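Local coordinates for CdiI immunity protein (Yersinia kristensenii ATCC 33638, PDB 5E3E) that probably protects its own cell by binding and neutralising the CdiA-CT toxin, a bacterial member of the RNase A superfamily, at residues D63-Q66 with D67-N71. Numbering follows the deposited sequence.
Sequences DELQ and DILLN
With CG of Gln66 anti to the backbone N (chi1 -173°) and the chain extended beyond it, the methylene CG crosses the side chain of Leu70 one turn later at a slant; the CG of Leu70 lies beside its own backbone N (chi1 -70°). Gln66 CG then meets Leu70 CD1 at 3.6 Å, and the amide nitrogen NE2 also passes near that methyl. Glutamine suits this place because its aliphatic stem can pack on leucine while its amide reaches water: NE2 donates to a water molecule at 3.3 Å, which also accepts a weak bond from Asn71 ND2. On the buried face, Leu65 and Leu69 repeat the i to i+4 pairing more loosely, CD1 of Leu65 lying 4.2 Å from CG of Leu69; leucine's branched apolar end fits this face, where both touch Ser86 of helix 86-96. Along the backbone, Leu69 N to Leu65 O (3.0 Å) and Leu70 N to Gln66 O (2.9 Å) are regular alpha-helical bonds of helix 62-72. Asp67 and Asn71 are the polar i to i+4 pair of the same helix, the carboxylate offering an acceptor to the amide one turn later. ND2 of Asn71 gives a short, nearly straight bond of 2.7 Å (169°) to Asp67 OD1, which uses its anti lone pair and lies close to the amide plane. Asn71 also packs on Lys26 of the toxin chain, and Leu70 O receives a weak hydrogen bond from that lysine. Helix 62-72 is thus amphipathic here, leucines turned to the fold and amide and carboxylate groups on its polar side; the bond to Asp67 probably restrains the Asn71 amide where the helix meets the toxin.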
loop_
_atom_site.group_PDB
_atom_site.type_symbol
_atom_site.label_atom_id
_atom_site.label_comp_id
_atom_site.label_asym_id
_atom_site.label_seq_id
_atom_site.Cartn_x
_atom_site.Cartn_y
_atom_site.Cartn_z
ATOM N N ASP A 63 -16.909 -8.946 9.183
ATOM C CA ASP A 63 -15.777 -8.585 10.028
ATOM C C ASP A 63 -14.486 -9.343 9.647
ATOM O O ASP A 63 -13.384 -8.759 9.712
ATOM C CB ASP A 63 -16.125 -8.667 11.528
ATOM C CG ASP A 63 -16.479 -10.077 12.029
ATOM O OD1 ASP A 63 -16.635 -11.027 11.253
ATOM O OD2 ASP A 63 -16.642 -10.214 13.283
ATOM N N GLU A 64 -14.633 -10.605 9.220
ATOM C CA GLU A 64 -13.463 -11.387 8.806
ATOM C C GLU A 64 -12.932 -10.902 7.464
ATOM O O GLU A 64 -11.734 -10.757 7.294
ATOM C CB GLU A 64 -13.754 -12.894 8.788
ATOM C CG GLU A 64 -14.166 -13.442 10.145
ATOM C CD GLU A 64 -14.684 -14.895 10.136
ATOM O OE1 GLU A 64 -14.315 -15.694 9.244
ATOM O OE2 GLU A 64 -15.454 -15.226 11.058
ATOM N N LEU A 65 -13.808 -10.635 6.509
ATOM C CA LEU A 65 -13.370 -10.128 5.215
ATOM C C LEU A 65 -12.750 -8.769 5.387
ATOM O O LEU A 65 -11.732 -8.478 4.752
ATOM C CB LEU A 65 -14.500 -10.103 4.190
ATOM C CG LEU A 65 -14.113 -9.716 2.766
ATOM C CD1 LEU A 65 -12.922 -10.522 2.259
ATOM C CD2 LEU A 65 -15.359 -9.891 1.897
ATOM N N GLN A 66 -13.289 -7.939 6.276
ATOM C CA GLN A 66 -12.676 -6.615 6.477
ATOM C C GLN A 66 -11.295 -6.721 7.084
ATOM O O GLN A 66 -10.405 -5.991 6.719
ATOM C CB GLN A 66 -13.556 -5.692 7.344
ATOM C CG GLN A 66 -13.069 -4.259 7.464
ATOM C CD GLN A 66 -13.982 -3.413 8.340
ATOM O OE1 GLN A 66 -15.178 -3.191 8.035
ATOM N NE2 GLN A 66 -13.428 -2.931 9.430
ATOM N N ASP A 67 -11.103 -7.638 8.012
ATOM C CA ASP A 67 -9.769 -7.836 8.592
ATOM C C ASP A 67 -8.785 -8.296 7.521
ATOM O O ASP A 67 -7.654 -7.834 7.474
ATOM C CB ASP A 67 -9.847 -8.906 9.685
ATOM C CG ASP A 67 -8.589 -9.039 10.455
ATOM O OD1 ASP A 67 -8.020 -8.011 10.840
ATOM O OD2 ASP A 67 -8.212 -10.199 10.761
ATOM N N ILE A 68 -9.242 -9.141 6.604
ATOM C CA ILE A 68 -8.386 -9.591 5.523
ATOM C C ILE A 68 -7.950 -8.414 4.637
ATOM O O ILE A 68 -6.764 -8.254 4.341
ATOM C CB ILE A 68 -9.106 -10.665 4.674
ATOM C CG1 ILE A 68 -9.154 -12.007 5.471
ATOM C CG2 ILE A 68 -8.414 -10.895 3.355
ATOM C CD1 ILE A 68 -10.246 -12.948 5.056
ATOM N N LEU A 69 -8.916 -7.629 4.196
ATOM C CA LEU A 69 -8.603 -6.520 3.254
ATOM C C LEU A 69 -7.791 -5.398 3.882
ATOM O O LEU A 69 -6.787 -4.963 3.310
ATOM C CB LEU A 69 -9.857 -5.961 2.599
ATOM C CG LEU A 69 -10.737 -6.970 1.858
ATOM C CD1 LEU A 69 -11.945 -6.263 1.264
ATOM C CD2 LEU A 69 -9.986 -7.678 0.750
ATOM N N LEU A 70 -8.231 -4.931 5.043
ATOM C CA LEU A 70 -7.598 -3.811 5.735
ATOM C C LEU A 70 -6.324 -4.146 6.477
ATOM O O LEU A 70 -5.393 -3.359 6.436
ATOM C CB LEU A 70 -8.602 -3.136 6.679
ATOM C CG LEU A 70 -9.737 -2.353 6.041
ATOM C CD1 LEU A 70 -10.590 -1.733 7.128
ATOM C CD2 LEU A 70 -9.284 -1.250 5.081
ATOM N N ASN A 71 -6.279 -5.269 7.184
ATOM C CA ASN A 71 -5.152 -5.586 8.040
ATOM C C ASN A 71 -4.173 -6.607 7.503
ATOM O O ASN A 71 -2.970 -6.389 7.583
ATOM C CB ASN A 71 -5.664 -5.999 9.406
ATOM C CG ASN A 71 -6.532 -4.919 10.020
ATOM O OD1 ASN A 71 -6.201 -3.729 9.929
ATOM N ND2 ASN A 71 -7.698 -5.302 10.542
HETATM O O HOH W 1 -10.868 -4.664 10.537
#